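Local coordinates for DUF5624 domain-containing protein (Legionella pneumophila subsp. pneumophila, PDB 4JX2) that is of unknown function but is probably a secreted protein, with a mixed alpha and beta architecture and a DUF5624 region, at residues E142-L145 with K146-A150; L201-M205 with A206-N210; Y219-P222 with Y223-M227. One frame throughout, in Å; residues are numbered along the deposited sequence.

Overall arrangement
All three contacts are local, each within one run of chain, and all lie on the same side of the chain, their centres about 23 to 30 Å from the chain's centre. Contact 1 is a stretch of plain helix inside 136-155, while contact 2 caps the start of helix 205-213 and contact 3 is the turn that leads into helix 223-247. Contact 3 is the buried one; contacts 1 and 2 are partly buried, with buried apolar residues, and both touch the second subunit. Their chemistry follows: backbone helix bonds in contact 1, a carboxylate cap in contact 2, proline packing in contact 3. Helices 119-131 and 175-197 pack against all three. The centres of contacts 2 and 3 are about 15 Å apart.

Contact 1: E142-L145 with K146-A150; sequences ENLL and KDIQA
N143 and D147 face each other one turn apart on helix 136-155, a regular alpha-helix in which four successive i to i+4 backbone bonds join 142-145 to 146-150. The amide and the carboxylate come together with their planes 88° apart, nearly perpendicular, and N143 ND2 lies 3.1 Å from D147 OD2. On the other branch of the same amide, N143 OD1 lies 3.4 Å from K146 CE. The lysine chain bends at its third torsion (chi3 81°), which brings its last carbon beside that oxygen. On the buried side, L144 CG meets I148 CD1 at 3.9 Å. Beneath these side chains, D147 N gives its hydrogen to N143 O at 2.9 Å, and I148 N does the same to L144 O at 3.0 Å. Further out, L144 and I148 press on helices 175-197 and 119-131 and also on L37 of the second subunit. D40 of that subunit takes a weak hydrogen bond from N143 ND2, and its carboxylate lies close to the like-charged one of D147. Beside the L144-I148 contact, I148 CD1 rests 3.4 Å from L144 O.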
loop_
_atom_site.group_PDB
_atom_site.type_symbol
_atom_site.label_atom_id
_atom_site.label_comp_id
_atom_site.label_asym_id
_atom_site.label_seq_id
_atom_site.Cartn_x
_atom_site.Cartn_y
_atom_site.Cartn_z
ATOM N N GLU A 142 -34.470 8.351 -13.865
ATOM C CA GLU A 142 -35.844 7.847 -13.899
ATOM C C GLU A 142 -35.920 6.460 -13.205
ATOM O O GLU A 142 -36.823 6.208 -12.403
ATOM C CB GLU A 142 -36.341 7.772 -15.341
ATOM C CG GLU A 142 -37.794 7.320 -15.476
ATOM C CD GLU A 142 -38.137 5.844 -15.289
ATOM O OE1 GLU A 142 -37.305 4.965 -15.627
ATOM O OE2 GLU A 142 -39.261 5.573 -14.805
ATOM N N ASN A 143 -34.956 5.578 -13.520
ATOM C CA ASN A 143 -34.875 4.237 -12.973
ATOM C C ASN A 143 -34.518 4.280 -11.494
ATOM O O ASN A 143 -35.127 3.549 -10.707
ATOM C CB ASN A 143 -33.871 3.421 -13.752
ATOM C CG ASN A 143 -33.760 2.039 -13.223
ATOM O OD1 ASN A 143 -34.635 1.183 -13.467
ATOM N ND2 ASN A 143 -32.710 1.830 -12.430
ATOM N N LEU A 144 -33.551 5.149 -11.114
ATOM C CA LEU A 144 -33.148 5.356 -9.730
ATOM C C LEU A 144 -34.374 5.785 -8.895
ATOM O O LEU A 144 -34.614 5.195 -7.838
ATOM C CB LEU A 144 -32.014 6.387 -9.635
ATOM C CG LEU A 144 -31.385 6.559 -8.243
ATOM C CD1 LEU A 144 -30.799 5.252 -7.721
ATOM C CD2 LEU A 144 -30.301 7.608 -8.266
ATOM N N LEU A 145 -35.180 6.756 -9.402
ATOM C CA LEU A 145 -36.390 7.243 -8.748
ATOM C C LEU A 145 -37.430 6.093 -8.607
ATOM O O LEU A 145 -38.009 5.909 -7.529
ATOM C CB LEU A 145 -36.950 8.441 -9.535
ATOM C CG LEU A 145 -38.378 8.931 -9.242
ATOM C CD1 LEU A 145 -38.608 9.176 -7.775
ATOM C CD2 LEU A 145 -38.651 10.203 -9.982
ATOM N N LYS A 146 -37.632 5.314 -9.678
ATOM C CA LYS A 146 -38.526 4.157 -9.676
ATOM C C LYS A 146 -38.125 3.167 -8.556
ATOM O O LYS A 146 -38.970 2.750 -7.768
ATOM C CB LYS A 146 -38.483 3.477 -11.055
ATOM C CG LYS A 146 -39.232 2.161 -11.127
ATOM C CD LYS A 146 -39.171 1.509 -12.512
ATOM C CE LYS A 146 -37.887 0.753 -12.772
ATOM N NZ LYS A 146 -37.916 0.066 -14.085
ATOM N N ASP A 147 -36.835 2.836 -8.468
ATOM C CA ASP A 147 -36.327 1.859 -7.505
ATOM C C ASP A 147 -36.381 2.380 -6.044
ATOM O O ASP A 147 -36.593 1.573 -5.130
ATOM C CB ASP A 147 -34.916 1.377 -7.919
ATOM C CG ASP A 147 -34.908 0.535 -9.208
ATOM O OD1 ASP A 147 -35.950 -0.113 -9.519
ATOM O OD2 ASP A 147 -33.859 0.485 -9.877
ATOM N N ILE A 148 -36.278 3.717 -5.836
ATOM C CA ILE A 148 -36.408 4.359 -4.515
ATOM C C ILE A 148 -37.881 4.297 -4.047
ATOM O O ILE A 148 -38.144 4.128 -2.854
ATOM C CB ILE A 148 -35.860 5.810 -4.536
ATOM C CG1 ILE A 148 -34.329 5.795 -4.541
ATOM C CG2 ILE A 148 -36.391 6.659 -3.361
ATOM C CD1 ILE A 148 -33.726 6.965 -5.128
ATOM N N GLN A 149 -38.825 4.390 -4.992
ATOM C CA GLN A 149 -40.255 4.310 -4.699
ATOM C C GLN A 149 -40.604 2.891 -4.252
ATOM O O GLN A 149 -41.319 2.733 -3.264
ATOM C CB GLN A 149 -41.090 4.768 -5.897
ATOM C CG GLN A 149 -42.586 4.874 -5.620
ATOM C CD GLN A 149 -43.313 5.548 -6.761
ATOM O OE1 GLN A 149 -42.989 5.358 -7.949
ATOM N NE2 GLN A 149 -44.305 6.366 -6.415
ATOM N N ALA A 150 -40.042 1.870 -4.925
ATOM C CA ALA A 150 -40.223 0.458 -4.563
ATOM C C ALA A 150 -39.680 0.200 -3.148
ATOM O O ALA A 150 -40.376 -0.436 -2.355
ATOM C CB ALA A 150 -39.525 -0.442 -5.575
#

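Contact 2: L201-M205 with A206-N210; sequences LSFDM and ASLQN
S202, in the loop ahead of helix 205-213, touches S207 in the helix, and D204 between them is the N-cap. The serine carbonyl S202 O lies 3.4 Å from S207 CB, and S202 CB is 3.8 Å from S207 OG. F203 goes to the interior: its ring has L208 CD1 at its edge, near the ring plane and 4.3 Å from F203 CE1. The same ring meets that of W137, the two planes moderately inclined, and also packs on Y192 and V196, so the residue before the cap joins the loop to helices 136-155 and 175-197. D204 carries the polar work. Its CG sits between the backbone N and the carbonyl carbon (chi1 51°), which turns the carboxylate back over the first turn. There D204 OD1 accepts from S207 N at 2.9 Å and from S207 OG at 3.1 Å. Both donors arrive over the same face of the carboxylate, the amide 35° out of its plane and the hydroxyl 46°. The cap thus takes up an N-H of the first turn, which has no preceding helix carbonyl to bond, and the helix N-terminus would probably stabilise the negative charge. Regular helix bonding starts at the cap residue itself, with a nearly straight bond from L208 N to D204 O at 2.8 Å. M205, a selenomethionine, packs its side chain on K128 and on E338 of the second subunit. The amide end of Q209 is bonded to T341 and N342 of that subunit, while Q209 N bonds to M205 O at 3.2 Å.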
loop_
_atom_site.group_PDB
_atom_site.type_symbol
_atom_site.label_atom_id
_atom_site.label_comp_id
_atom_site.label_asym_id
_atom_site.label_seq_id
_atom_site.Cartn_x
_atom_site.Cartn_y
_atom_site.Cartn_z
ATOM N N LEU A 201 -36.650 22.215 -10.584
ATOM C CA LEU A 201 -35.305 22.516 -10.090
ATOM C C LEU A 201 -34.271 22.318 -11.183
ATOM O O LEU A 201 -34.518 21.571 -12.141
ATOM C CB LEU A 201 -34.929 21.585 -8.911
ATOM C CG LEU A 201 -35.690 21.691 -7.583
ATOM C CD1 LEU A 201 -35.352 20.514 -6.702
ATOM C CD2 LEU A 201 -35.385 23.004 -6.854
ATOM N N SER A 202 -33.091 22.940 -11.018
ATOM C CA SER A 202 -31.972 22.778 -11.947
ATOM C C SER A 202 -31.137 21.596 -11.484
ATOM O O SER A 202 -31.154 21.279 -10.298
ATOM C CB SER A 202 -31.117 24.040 -11.997
ATOM O OG SER A 202 -31.904 25.201 -12.198
ATOM N N PHE A 203 -30.394 20.951 -12.374
ATOM C CA PHE A 203 -29.565 19.862 -11.901
ATOM C C PHE A 203 -28.119 20.084 -12.330
ATOM O O PHE A 203 -27.844 20.202 -13.515
ATOM C CB PHE A 203 -30.101 18.493 -12.354
ATOM C CG PHE A 203 -29.354 17.288 -11.825
ATOM C CD1 PHE A 203 -29.251 17.056 -10.454
ATOM C CD2 PHE A 203 -28.799 16.358 -12.695
ATOM C CE1 PHE A 203 -28.582 15.926 -9.962
ATOM C CE2 PHE A 203 -28.143 15.222 -12.206
ATOM C CZ PHE A 203 -28.017 15.024 -10.839
ATOM N N ASP A 204 -27.221 20.210 -11.342
ATOM C CA ASP A 204 -25.772 20.367 -11.485
ATOM C C ASP A 204 -25.115 20.150 -10.113
ATOM O O ASP A 204 -25.839 20.053 -9.120
ATOM C CB ASP A 204 -25.369 21.724 -12.111
ATOM C CG ASP A 204 -25.979 22.942 -11.472
ATOM O OD1 ASP A 204 -25.654 23.223 -10.306
ATOM O OD2 ASP A 204 -26.745 23.641 -12.155
HETATM N N MSE A 205 -23.759 20.063 -10.055
HETATM C CA MSE A 205 -22.998 19.839 -8.820
HETATM C C MSE A 205 -23.467 20.772 -7.696
HETATM O O MSE A 205 -23.788 20.308 -6.602
HETATM C CB MSE A 205 -21.478 20.031 -9.046
HETATM C CG MSE A 205 -20.828 19.037 -10.004
HETATM SE SE MSE A 205 -20.688 17.242 -9.288
HETATM C CE MSE A 205 -19.163 16.716 -10.315
ATOM N N ALA A 206 -23.532 22.083 -7.995
ATOM C CA ALA A 206 -23.900 23.164 -7.086
ATOM C C ALA A 206 -25.347 23.059 -6.601
ATOM O O ALA A 206 -25.587 23.172 -5.394
ATOM C CB ALA A 206 -23.678 24.496 -7.773
ATOM N N SER A 207 -26.301 22.853 -7.542
ATOM C CA SER A 207 -27.724 22.732 -7.279
ATOM C C SER A 207 -27.985 21.511 -6.413
ATOM O O SER A 207 -28.719 21.617 -5.427
ATOM C CB SER A 207 -28.503 22.644 -8.589
ATOM O OG SER A 207 -28.463 23.869 -9.306
ATOM N N LEU A 208 -27.324 20.376 -6.725
ATOM C CA LEU A 208 -27.474 19.129 -5.964
ATOM C C LEU A 208 -27.100 19.337 -4.482
ATOM O O LEU A 208 -27.842 18.893 -3.590
ATOM C CB LEU A 208 -26.620 18.006 -6.592
ATOM C CG LEU A 208 -26.451 16.721 -5.777
ATOM C CD1 LEU A 208 -27.740 15.878 -5.757
ATOM C CD2 LEU A 208 -25.296 15.938 -6.281
ATOM N N GLN A 209 -25.978 20.044 -4.231
ATOM C CA GLN A 209 -25.529 20.329 -2.888
ATOM C C GLN A 209 -26.553 21.185 -2.129
ATOM O O GLN A 209 -26.965 20.824 -1.023
ATOM C CB GLN A 209 -24.164 21.032 -2.923
ATOM C CG GLN A 209 -23.747 21.474 -1.518
ATOM C CD GLN A 209 -22.354 21.971 -1.330
ATOM O OE1 GLN A 209 -21.658 21.521 -0.426
ATOM N NE2 GLN A 209 -21.931 22.929 -2.135
ATOM N N ASN A 210 -26.958 22.316 -2.727
ATOM C CA ASN A 210 -27.865 23.255 -2.081
ATOM C C ASN A 210 -29.305 22.720 -1.951
ATOM O O ASN A 210 -29.897 22.879 -0.884
ATOM C CB ASN A 210 -27.838 24.572 -2.851
ATOM C CG ASN A 210 -28.661 25.685 -2.268
ATOM O OD1 ASN A 210 -28.253 26.378 -1.338
ATOM N ND2 ASN A 210 -29.817 25.917 -2.849
#

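Contact 3: Y219-P222 with Y223-M227; sequences YPIP and YNNVM
P222 and N225 cross at a slant where the loop after helix 205-213 turns into helix 223-247. The asparagine amide reaches back toward the pyrrolidine ring, with N225 OD1 3.6 Å from P222 CG and a similar distance from the neighbouring ring carbons CB and CD. A first torsion of -71° sets the amide of N225 beside its own backbone N, the side from which the proline approaches. I221 comes at about a right angle to the same residue: its branch methyl I221 CG2 touches N225 CB at 3.8 Å, while the rest of its side chain leads off toward Y422 and P423. One backbone bond accompanies this packing, N225 N to P222 O at 3.1 Å. It is bent, with an N-H...O angle of 136°, and the donor stands 64° out of the carbonyl plane. Three residues on, V226 CG1 lies over one face of the Y223 ring, 3.6 Å above its plane and offset toward the rim, and M227 N bonds to Y223 O at 2.9 Å. The Y223 ring also stacks with F212 and its hydroxyl is bonded to the carbonyl of I116, so the aromatic side of this turn joins the preceding helix and the end of helix 110-117. The entry to the helix therefore rests mainly on van der Waals packing around P222, with a single bent i to i+3 backbone bond across the join, the Y223 hydroxyl bonded to I116 O and N225 ND2 only weakly to G414 O.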
loop_
_atom_site.group_PDB
_atom_site.type_symbol
_atom_site.label_atom_id
_atom_site.label_comp_id
_atom_site.label_asym_id
_atom_site.label_seq_id
_atom_site.Cartn_x
_atom_site.Cartn_y
_atom_site.Cartn_z
ATOM N N TYR A 219 -37.793 19.139 3.311
ATOM C CA TYR A 219 -36.995 18.114 3.975
ATOM C C TYR A 219 -35.807 18.795 4.701
ATOM O O TYR A 219 -34.694 18.832 4.172
ATOM C CB TYR A 219 -36.559 17.055 2.942
ATOM C CG TYR A 219 -37.732 16.371 2.271
ATOM C CD1 TYR A 219 -38.387 15.307 2.881
ATOM C CD2 TYR A 219 -38.190 16.790 1.021
ATOM C CE1 TYR A 219 -39.475 14.679 2.272
ATOM C CE2 TYR A 219 -39.271 16.164 0.398
ATOM C CZ TYR A 219 -39.919 15.115 1.033
ATOM O OH TYR A 219 -41.000 14.498 0.439
ATOM N N PRO A 220 -36.054 19.370 5.908
ATOM C CA PRO A 220 -35.007 20.155 6.596
ATOM C C PRO A 220 -33.781 19.391 7.086
ATOM O O PRO A 220 -32.741 20.029 7.231
ATOM C CB PRO A 220 -35.756 20.785 7.780
ATOM C CG PRO A 220 -36.927 19.933 7.984
ATOM C CD PRO A 220 -37.334 19.480 6.632
ATOM N N ILE A 221 -33.885 18.076 7.361
ATOM C CA ILE A 221 -32.724 17.278 7.757
ATOM C C ILE A 221 -31.906 17.036 6.482
ATOM O O ILE A 221 -32.420 16.430 5.535
ATOM C CB ILE A 221 -33.082 15.953 8.482
ATOM C CG1 ILE A 221 -33.929 16.200 9.746
ATOM C CG2 ILE A 221 -31.802 15.160 8.819
ATOM C CD1 ILE A 221 -34.908 15.048 10.072
ATOM N N PRO A 222 -30.649 17.516 6.403
ATOM C CA PRO A 222 -29.854 17.269 5.180
ATOM C C PRO A 222 -29.746 15.785 4.831
ATOM O O PRO A 222 -29.719 14.951 5.742
ATOM C CB PRO A 222 -28.465 17.808 5.550
ATOM C CG PRO A 222 -28.707 18.779 6.636
ATOM C CD PRO A 222 -29.882 18.274 7.413
ATOM N N TYR A 223 -29.614 15.449 3.525
ATOM C CA TYR A 223 -29.363 14.060 3.127
ATOM C C TYR A 223 -27.971 13.644 3.619
ATOM O O TYR A 223 -27.733 12.454 3.842
ATOM C CB TYR A 223 -29.507 13.816 1.618
ATOM C CG TYR A 223 -29.745 12.350 1.349
ATOM C CD1 TYR A 223 -31.011 11.790 1.508
ATOM C CD2 TYR A 223 -28.689 11.497 1.023
ATOM C CE1 TYR A 223 -31.226 10.424 1.331
ATOM C CE2 TYR A 223 -28.891 10.126 0.850
ATOM C CZ TYR A 223 -30.161 9.596 1.009
ATOM O OH TYR A 223 -30.380 8.254 0.827
ATOM N N ASN A 224 -27.068 14.639 3.826
ATOM C CA ASN A 224 -25.742 14.470 4.410
ATOM C C ASN A 224 -25.852 13.691 5.740
ATOM O O ASN A 224 -25.054 12.789 5.971
ATOM C CB ASN A 224 -25.117 15.839 4.660
ATOM C CG ASN A 224 -24.564 16.612 3.477
ATOM O OD1 ASN A 224 -24.087 16.081 2.480
ATOM N ND2 ASN A 224 -24.501 17.915 3.625
ATOM N N ASN A 225 -26.877 14.013 6.591
ATOM C CA ASN A 225 -27.126 13.330 7.869
ATOM C C ASN A 225 -27.579 11.869 7.645
ATOM O O ASN A 225 -27.173 10.979 8.403
ATOM C CB ASN A 225 -28.163 14.077 8.677
ATOM C CG ASN A 225 -27.715 15.405 9.255
ATOM O OD1 ASN A 225 -27.051 16.234 8.603
ATOM N ND2 ASN A 225 -28.155 15.665 10.479
ATOM N N VAL A 226 -28.381 11.619 6.595
ATOM C CA VAL A 226 -28.834 10.275 6.248
ATOM C C VAL A 226 -27.598 9.454 5.851
ATOM O O VAL A 226 -27.482 8.303 6.266
ATOM C CB VAL A 226 -29.941 10.277 5.153
ATOM C CG1 VAL A 226 -30.187 8.889 4.579
ATOM C CG2 VAL A 226 -31.230 10.845 5.698
HETATM N N MSE A 227 -26.663 10.053 5.091
HETATM C CA MSE A 227 -25.445 9.360 4.679
HETATM C C MSE A 227 -24.604 8.956 5.869
HETATM O O MSE A 227 -24.162 7.817 5.899
HETATM C CB MSE A 227 -24.635 10.194 3.704
HETATM C CG MSE A 227 -25.230 10.139 2.323
HETATM SE SE MSE A 227 -24.114 10.914 1.005
HETATM C CE MSE A 227 -24.405 12.877 1.391
#